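Local coordinates for putative sugar ABC transport system, substrate-binding protein (Bordetella parapertussis, PDB 5IX8), which probably binds a sugar in the periplasm and delivers it to an ABC transporter, as other solute-binding proteins of its family do, at residues Glu181-Asp193 and Val208-Gln221. Sequence-based numbering, arbitrary orientation. Where two conformers were deposited one is given.
Sequences EMSLADGMAQTQD and VTFLGIGAVRAARQ. With EDO (1,2-ethanediol), chain E; SO4 (sulfate ion), chain D.
Met188, a selenomethionine, lays its methyl CE over one face of the Arg217 guanidinium, 3.5 Å above the plane and offset toward the rim, while Phe210 turns a ring edge to the carbonyl oxygen of Met182 and takes Leu184 CD2 obliquely. Arg220 presents its guanidinium edge to a sulfate probably acquired from the crystallisation liquor; Val216 CG1 lies over one face, and NE donates to sulfate O2. The Gln192 and Gln221 amides are turned only 17° from parallel. In one of its two conformers, Gln192 donates from NE2 to Gln221 OE1 over 2.7 Å, close to its own amide plane but tilted from the carbonyl plane of Gln221; a water links the same NE2 to Ala218 O.

Between these groups, helices 184-193 and 209-221, neighbours in one alpha/beta lobe of the periplasmic binding protein fold, cross at -45° with axes only 6.7 Å apart. Glycine suits the crossing: without side chains, Gly187 and Gly214 let the backbones meet, Gly187 C lying 3.7 Å from Gly214 C. Met188 CA comes 3.5 Å from Gly214 O in a CA-H...O contact, and Leu211 CD2 packs tightly on Gly187 CA. Small Ala215 and Ala218 extend the close fit to Thr191, whose OG1 stands beside its own backbone N and donates back to Gly187 O, thus satisfying a buried hydroxyl within its helix. The bend of Met188 at chi2 (77°) carries SE to 3.5 Å from Ala218 N, and chi3 then swings CE over Arg217.

Where helix 184-193 begins, Ser183 and Asp186 form a capping box: Asp186 N donates to Ser183 OG, and Ser183 N returns a bond to Asp186 OD2. Glu181 N reaches the same oxygen from the opposite face, fixing the turn that lays Met182 against Leu211 and Val208, near Trp154. The hold between the helices thus comes from close glycine and alanine packing and apolar contacts, with a single direct hydrogen bond toward their C-terminal ends, while the capping box orders one helix start rather than bridging the pair.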
ATOM      1  N   GLU A 181       9.033   8.135  -9.522  1.00 13.74           N
ATOM      2  CA  GLU A 181       9.073   7.548  -8.185  1.00 13.80           C
ATOM      3  C   GLU A 181       7.763   7.779  -7.443  1.00 13.40           C
ATOM      4  O   GLU A 181       7.699   7.574  -6.226  1.00 15.22           O
ATOM      5  CB  GLU A 181      10.241   8.083  -7.356  1.00 16.52           C
ATOM      6  CG  GLU A 181      10.137   9.544  -7.124  1.00 20.02           C
ATOM      7  CD  GLU A 181      11.265  10.060  -6.266  1.00 26.00           C
ATOM      8  OE1 GLU A 181      11.875   9.230  -5.535  1.00 27.64           O
ATOM      9  OE2 GLU A 181      11.531  11.287  -6.309  1.00 28.30           O
HETATM   10  N   MSE A 182       6.718   8.155  -8.160  1.00 13.05           N
HETATM   11  CA  MSE A 182       5.367   8.269  -7.616  1.00 13.87           C
HETATM   12  C   MSE A 182       5.256   9.424  -6.602  1.00 14.37           C
HETATM   13  O   MSE A 182       4.451   9.387  -5.656  1.00 15.46           O
HETATM   14  CB  MSE A 182       4.907   6.937  -7.014  1.00 14.84           C
HETATM   15  CG  MSE A 182       4.977   5.812  -8.059  1.00 13.86           C
HETATM   16 SE   MSE A 182       4.081   4.195  -7.590  0.59 15.97          SE
HETATM   17  CE  MSE A 182       5.164   3.825  -6.037  1.00 17.00           C
ATOM     18  N   SER A 183       6.041  10.478  -6.835  1.00 14.22           N
ATOM     19  CA  SER A 183       6.015  11.644  -5.971  1.00 13.11           C
ATOM     20  C   SER A 183       4.897  12.608  -6.372  1.00 13.43           C
ATOM     21  O   SER A 183       4.247  12.461  -7.417  1.00 13.07           O
ATOM     22  CB  SER A 183       7.357  12.357  -6.061  1.00 13.15           C
ATOM     23  OG  SER A 183       7.519  12.904  -7.372  1.00 13.99           O
ATOM     24  N   LEU A 184       4.654  13.602  -5.511  0.51 12.85           N
ATOM     25  CA  LEU A 184       3.768  14.696  -5.898  0.51 12.96           C
ATOM     26  C   LEU A 184       4.228  15.320  -7.200  0.51 12.65           C
ATOM     27  O   LEU A 184       3.423  15.590  -8.101  0.51 12.19           O
ATOM     28  CB  LEU A 184       3.753  15.788  -4.834  0.51 14.30           C
ATOM     29  CG  LEU A 184       3.119  15.420  -3.515  0.51 14.96           C
ATOM     30  CD1 LEU A 184       3.436  16.517  -2.544  0.51 15.80           C
ATOM     31  CD2 LEU A 184       1.635  15.306  -3.749  0.51 14.52           C
ATOM     32  N   ALA A 185       5.526  15.607  -7.286  1.00 13.07           N
ATOM     33  CA  ALA A 185       6.053  16.274  -8.475  1.00 12.40           C
ATOM     34  C   ALA A 185       5.854  15.419  -9.710  1.00 11.89           C
ATOM     35  O   ALA A 185       5.546  15.949 -10.778  1.00 11.74           O
ATOM     36  CB  ALA A 185       7.536  16.600  -8.293  1.00 14.22           C
ATOM     37  N   ASP A 186       6.011  14.096  -9.585  1.00 12.34           N
ATOM     38  CA  ASP A 186       5.749  13.211 -10.723  1.00 12.44           C
ATOM     39  C   ASP A 186       4.294  13.268 -11.144  1.00 11.91           C
ATOM     40  O   ASP A 186       3.994  13.293 -12.340  1.00 11.04           O
ATOM     41  CB  ASP A 186       6.062  11.754 -10.379  1.00 13.26           C
ATOM     42  CG  ASP A 186       7.530  11.468 -10.264  1.00 16.99           C
ATOM     43  OD1 ASP A 186       8.355  12.161 -10.914  1.00 18.79           O
ATOM     44  OD2 ASP A 186       7.847  10.535  -9.484  1.00 17.93           O
ATOM     45  N   GLY A 187       3.371  13.230 -10.171  1.00 11.24           N
ATOM     46  CA  GLY A 187       1.965  13.262 -10.518  1.00 11.73           C
ATOM     47  C   GLY A 187       1.608  14.531 -11.257  1.00 12.65           C
ATOM     48  O   GLY A 187       0.877  14.502 -12.264  1.00 12.85           O
HETATM   49  N   MSE A 188       2.155  15.656 -10.797  1.00 11.32           N
HETATM   50  CA  MSE A 188       1.880  16.928 -11.441  1.00 12.84           C
HETATM   51  C   MSE A 188       2.442  16.942 -12.865  1.00 11.64           C
HETATM   52  O   MSE A 188       1.739  17.250 -13.831  1.00 11.55           O
HETATM   53  CB  MSE A 188       2.484  18.064 -10.611  1.00 16.05           C
HETATM   54  CG  MSE A 188       2.589  19.332 -11.389  1.00 20.29           C
HETATM   55 SE   MSE A 188       0.836  20.157 -11.518  0.50 23.66          SE
HETATM   56  CE  MSE A 188       1.422  21.214 -10.079  1.00 21.94           C
ATOM     57  N   ALA A 189       3.715  16.588 -13.006  1.00 11.07           N
ATOM     58  CA  ALA A 189       4.340  16.739 -14.311  1.00 10.10           C
ATOM     59  C   ALA A 189       3.762  15.734 -15.295  1.00 10.57           C
ATOM     60  O   ALA A 189       3.499  16.056 -16.466  1.00 11.22           O
ATOM     61  CB  ALA A 189       5.861  16.590 -14.183  1.00 10.41           C
ATOM     62  N   GLN A 190       3.574  14.500 -14.845  1.00 10.13           N
ATOM     63  CA  GLN A 190       3.054  13.512 -15.782  1.00  9.47           C
ATOM     64  C   GLN A 190       1.623  13.832 -16.181  1.00 10.23           C
ATOM     65  O   GLN A 190       1.246  13.637 -17.348  1.00 10.70           O
ATOM     66  CB  GLN A 190       3.147  12.110 -15.197  1.00  9.51           C
ATOM     67  CG  GLN A 190       4.598  11.643 -15.044  1.00 11.43           C
ATOM     68  CD  GLN A 190       4.702  10.245 -14.517  1.00 13.67           C
ATOM     69  OE1 GLN A 190       3.876   9.338 -14.839  1.00 14.60           O
ATOM     70  NE2 GLN A 190       5.744  10.023 -13.715  1.00 14.29           N
ATOM     71  N   THR A 191       0.805  14.307 -15.239  1.00 10.37           N
ATOM     72  CA  THR A 191      -0.588  14.555 -15.588  1.00 10.74           C
ATOM     73  C   THR A 191      -0.695  15.814 -16.424  1.00 10.87           C
ATOM     74  O   THR A 191      -1.513  15.884 -17.358  1.00 12.30           O
ATOM     75  CB  THR A 191      -1.457  14.653 -14.326  1.00 11.23           C
ATOM     76  OG1 THR A 191      -1.274  13.460 -13.554  1.00 12.36           O
ATOM     77  CG2 THR A 191      -2.947  14.769 -14.712  1.00 12.33           C
ATOM     78  N   GLN A 192       0.138  16.808 -16.134  0.60  9.79           N
ATOM     79  CA  GLN A 192       0.108  18.010 -16.959  0.60 10.88           C
ATOM     80  C   GLN A 192       0.431  17.675 -18.415  0.60 11.89           C
ATOM     81  O   GLN A 192      -0.231  18.155 -19.351  0.60 12.63           O
ATOM     82  CB  GLN A 192       1.103  19.025 -16.396  0.60 11.98           C
ATOM     83  CG  GLN A 192       1.134  20.331 -17.121  0.60 15.07           C
ATOM     84  CD  GLN A 192       1.620  21.430 -16.208  0.60 18.54           C
ATOM     85  OE1 GLN A 192       2.814  21.525 -15.918  0.60 19.64           O
ATOM     86  NE2 GLN A 192       0.690  22.231 -15.700  0.60 20.38           N
ATOM     87  N   ASP A 193       1.450  16.845 -18.617  1.00 11.82           N
ATOM     88  CA  ASP A 193       1.821  16.410 -19.953  1.00 11.52           C
ATOM     89  C   ASP A 193       0.696  15.602 -20.607  1.00 11.55           C
ATOM     90  O   ASP A 193       0.316  15.859 -21.764  1.00 11.17           O
ATOM     91  CB  ASP A 193       3.097  15.589 -19.804  1.00 12.01           C
ATOM     92  CG  ASP A 193       3.603  15.055 -21.087  1.00 14.07           C
ATOM     93  OD1 ASP A 193       4.155  15.844 -21.872  1.00 14.85           O
ATOM     94  OD2 ASP A 193       3.489  13.829 -21.285  1.00 15.67           O
ATOM     95  N   VAL A 208      -1.687   5.705  -6.371  1.00 12.70           N
ATOM     96  CA  VAL A 208      -1.259   6.060  -5.014  1.00 13.81           C
ATOM     97  C   VAL A 208      -1.532   7.527  -4.741  1.00 13.57           C
ATOM     98  O   VAL A 208      -1.588   8.357  -5.658  1.00 13.50           O
ATOM     99  CB  VAL A 208       0.244   5.790  -4.755  1.00 16.81           C
ATOM    100  CG1 VAL A 208       0.596   4.371  -4.993  1.00 19.77           C
ATOM    101  CG2 VAL A 208       1.117   6.701  -5.634  1.00 16.62           C
ATOM    102  N   THR A 209      -1.671   7.839  -3.447  1.00 14.08           N
ATOM    103  CA  THR A 209      -1.989   9.163  -2.921  1.00 14.62           C
ATOM    104  C   THR A 209      -1.299  10.312  -3.639  1.00 14.17           C
ATOM    105  O   THR A 209      -1.953  11.224  -4.146  1.00 15.14           O
ATOM    106  CB  THR A 209      -1.614   9.242  -1.433  1.00 17.04           C
ATOM    107  OG1 THR A 209      -2.069   8.081  -0.737  1.00 18.99           O
ATOM    108  CG2 THR A 209      -2.218  10.489  -0.825  1.00 17.41           C
ATOM    109  N   PHE A 210       0.031  10.320  -3.650  1.00 14.80           N
ATOM    110  CA  PHE A 210       0.712  11.517  -4.147  1.00 15.70           C
ATOM    111  C   PHE A 210       0.542  11.695  -5.645  1.00 13.02           C
ATOM    112  O   PHE A 210       0.580  12.832  -6.125  1.00 11.93           O
ATOM    113  CB  PHE A 210       2.205  11.481  -3.828  1.00 20.31           C
ATOM    114  CG  PHE A 210       2.504  11.587  -2.384  1.00 24.52           C
ATOM    115  CD1 PHE A 210       1.556  12.093  -1.500  1.00 26.10           C
ATOM    116  CD2 PHE A 210       3.736  11.198  -1.897  1.00 26.93           C
ATOM    117  CE1 PHE A 210       1.849  12.199  -0.128  1.00 27.88           C
ATOM    118  CE2 PHE A 210       4.021  11.291  -0.539  1.00 28.26           C
ATOM    119  CZ  PHE A 210       3.085  11.806   0.335  1.00 28.20           C
ATOM    120  N   LEU A 211       0.423  10.599  -6.406  1.00 11.71           N
ATOM    121  CA  LEU A 211       0.143  10.758  -7.835  1.00 11.46           C
ATOM    122  C   LEU A 211      -1.260  11.313  -8.033  1.00 12.21           C
ATOM    123  O   LEU A 211      -1.466  12.182  -8.878  1.00 13.06           O
ATOM    124  CB  LEU A 211       0.338   9.437  -8.591  1.00 11.25           C
ATOM    125  CG  LEU A 211       1.787   8.970  -8.750  1.00 10.93           C
ATOM    126  CD1 LEU A 211       1.800   7.579  -9.391  1.00 12.66           C
ATOM    127  CD2 LEU A 211       2.617   9.967  -9.563  1.00 12.07           C
ATOM    128  N   GLY A 212      -2.226  10.869  -7.223  1.00 11.67           N
ATOM    129  CA  GLY A 212      -3.556  11.463  -7.283  1.00 12.41           C
ATOM    130  C   GLY A 212      -3.572  12.947  -6.932  1.00 12.96           C
ATOM    131  O   GLY A 212      -4.247  13.734  -7.593  1.00 13.76           O
ATOM    132  N   ILE A 213      -2.866  13.343  -5.861  1.00 14.48           N
ATOM    133  CA  ILE A 213      -2.769  14.766  -5.506  1.00 14.51           C
ATOM    134  C   ILE A 213      -2.137  15.556  -6.644  1.00 15.14           C
ATOM    135  O   ILE A 213      -2.597  16.648  -7.000  1.00 15.13           O
ATOM    136  CB  ILE A 213      -1.958  14.960  -4.205  1.00 17.30           C
ATOM    137  CG1 ILE A 213      -2.567  14.180  -3.030  1.00 19.14           C
ATOM    138  CG2 ILE A 213      -1.795  16.491  -3.853  1.00 17.58           C
ATOM    139  CD1 ILE A 213      -3.860  14.722  -2.539  1.00 19.61           C
ATOM    140  N   GLY A 214      -1.049  15.033  -7.209  1.00 14.57           N
ATOM    141  CA  GLY A 214      -0.405  15.746  -8.302  1.00 12.68           C
ATOM    142  C   GLY A 214      -1.324  15.860  -9.506  1.00 13.67           C
ATOM    143  O   GLY A 214      -1.354  16.895 -10.183  1.00 13.85           O
ATOM    144  N   ALA A 215      -2.093  14.798  -9.780  1.00 13.53           N
ATOM    145  CA  ALA A 215      -3.031  14.851 -10.895  1.00 13.73           C
ATOM    146  C   ALA A 215      -4.071  15.944 -10.670  1.00 14.35           C
ATOM    147  O   ALA A 215      -4.405  16.698 -11.596  1.00 14.42           O
ATOM    148  CB  ALA A 215      -3.703  13.487 -11.098  1.00 14.03           C
ATOM    149  N   VAL A 216      -4.582  16.053  -9.440  1.00 14.66           N
ATOM    150  CA  VAL A 216      -5.546  17.103  -9.120  1.00 16.02           C
ATOM    151  C   VAL A 216      -4.913  18.479  -9.283  1.00 17.02           C
ATOM    152  O   VAL A 216      -5.548  19.401  -9.814  1.00 18.67           O
ATOM    153  CB  VAL A 216      -6.114  16.894  -7.704  1.00 16.69           C
ATOM    154  CG1 VAL A 216      -6.893  18.134  -7.204  1.00 17.17           C
ATOM    155  CG2 VAL A 216      -7.022  15.663  -7.672  1.00 16.89           C
ATOM    156  N   ARG A 217      -3.646  18.648  -8.864  1.00 17.22           N
ATOM    157  CA  ARG A 217      -3.007  19.960  -9.059  1.00 16.09           C
ATOM    158  C   ARG A 217      -2.920  20.291 -10.540  1.00 15.05           C
ATOM    159  O   ARG A 217      -3.160  21.435 -10.941  1.00 16.41           O
ATOM    160  CB  ARG A 217      -1.590  20.035  -8.467  1.00 16.71           C
ATOM    161  CG  ARG A 217      -1.446  19.923  -6.947  1.00 17.27           C
ATOM    162  CD  ARG A 217       0.039  20.192  -6.525  1.00 17.44           C
ATOM    163  NE  ARG A 217       0.426  21.606  -6.502  1.00 16.71           N
ATOM    164  CZ  ARG A 217       1.687  22.069  -6.546  1.00 15.80           C
ATOM    165  NH1 ARG A 217       2.695  21.242  -6.686  1.00 15.53           N
ATOM    166  NH2 ARG A 217       1.946  23.391  -6.487  1.00 16.40           N
ATOM    167  N   ALA A 218      -2.560  19.302 -11.361  1.00 13.50           N
ATOM    168  CA  ALA A 218      -2.476  19.517 -12.807  1.00 13.24           C
ATOM    169  C   ALA A 218      -3.835  19.853 -13.398  1.00 15.03           C
ATOM    170  O   ALA A 218      -3.939  20.739 -14.260  1.00 15.18           O
ATOM    171  CB  ALA A 218      -1.882  18.288 -13.510  1.00 13.00           C
ATOM    172  N   ALA A 219      -4.878  19.130 -12.981  1.00 15.48           N
ATOM    173  CA  ALA A 219      -6.220  19.384 -13.488  1.00 16.17           C
ATOM    174  C   ALA A 219      -6.679  20.778 -13.096  1.00 17.59           C
ATOM    175  O   ALA A 219      -7.270  21.497 -13.914  1.00 19.06           O
ATOM    176  CB  ALA A 219      -7.191  18.320 -12.948  1.00 16.16           C
ATOM    177  N   ARG A 220      -6.362  21.201 -11.862  1.00 17.31           N
ATOM    178  CA  ARG A 220      -6.751  22.542 -11.427  1.00 17.92           C
ATOM    179  C   ARG A 220      -6.045  23.600 -12.269  1.00 17.70           C
ATOM    180  O   ARG A 220      -6.663  24.586 -12.705  1.00 19.80           O
ATOM    181  CB  ARG A 220      -6.434  22.721  -9.931  1.00 18.38           C
ATOM    182  CG  ARG A 220      -7.410  21.998  -8.986  1.00 19.93           C
ATOM    183  CD  ARG A 220      -6.986  22.054  -7.495  1.00 20.26           C
ATOM    184  NE  ARG A 220      -7.952  21.350  -6.639  1.00 21.40           N
ATOM    185  CZ  ARG A 220      -7.791  21.096  -5.336  1.00 24.08           C
ATOM    186  NH1 ARG A 220      -6.681  21.467  -4.700  1.00 24.13           N
ATOM    187  NH2 ARG A 220      -8.746  20.462  -4.656  1.00 25.78           N
ATOM    188  N   GLN A 221      -4.747  23.423 -12.500  1.00 17.31           N
ATOM    189  CA  GLN A 221      -4.006  24.422 -13.256  1.00 17.60           C
ATOM    190  C   GLN A 221      -4.507  24.499 -14.693  1.00 17.99           C
ATOM    191  O   GLN A 221      -4.606  25.598 -15.257  1.00 18.95           O
ATOM    192  CB  GLN A 221      -2.498  24.127 -13.205  1.00 18.04           C
ATOM    193  CG  GLN A 221      -1.667  25.042 -14.121  1.00 19.85           C
ATOM    194  CD  GLN A 221      -0.153  25.132 -13.740  1.00 22.01           C
ATOM    195  OE1 GLN A 221       0.692  24.597 -14.418  1.00 24.55           O
ATOM    196  NE2 GLN A 221       0.160  25.874 -12.689  1.00 22.94           N
TER
HETATM  197  C1  EDO E 503       9.735   8.141  -2.509  1.00 29.12           C
HETATM  198  O1  EDO E 503      10.428   7.664  -3.678  1.00 26.03           O
HETATM  199  C2  EDO E 503       8.566   9.032  -2.924  1.00 30.89           C
HETATM  200  O2  EDO E 503       7.558   8.216  -3.521  1.00 31.66           O
HETATM  201  S   SO4 D 502     -11.488  21.588  -7.561  1.00 33.69           S
HETATM  202  O1  SO4 D 502     -12.674  20.998  -6.966  1.00 34.70           O
HETATM  203  O2  SO4 D 502     -10.406  20.597  -7.582  1.00 32.25           O
HETATM  204  O3  SO4 D 502     -11.788  22.012  -8.927  1.00 35.00           O
HETATM  205  O4  SO4 D 502     -11.112  22.741  -6.752  1.00 33.67           O
HETATM  206  O   HOH W   1      -1.933  21.054 -16.146  1.00 19.10           O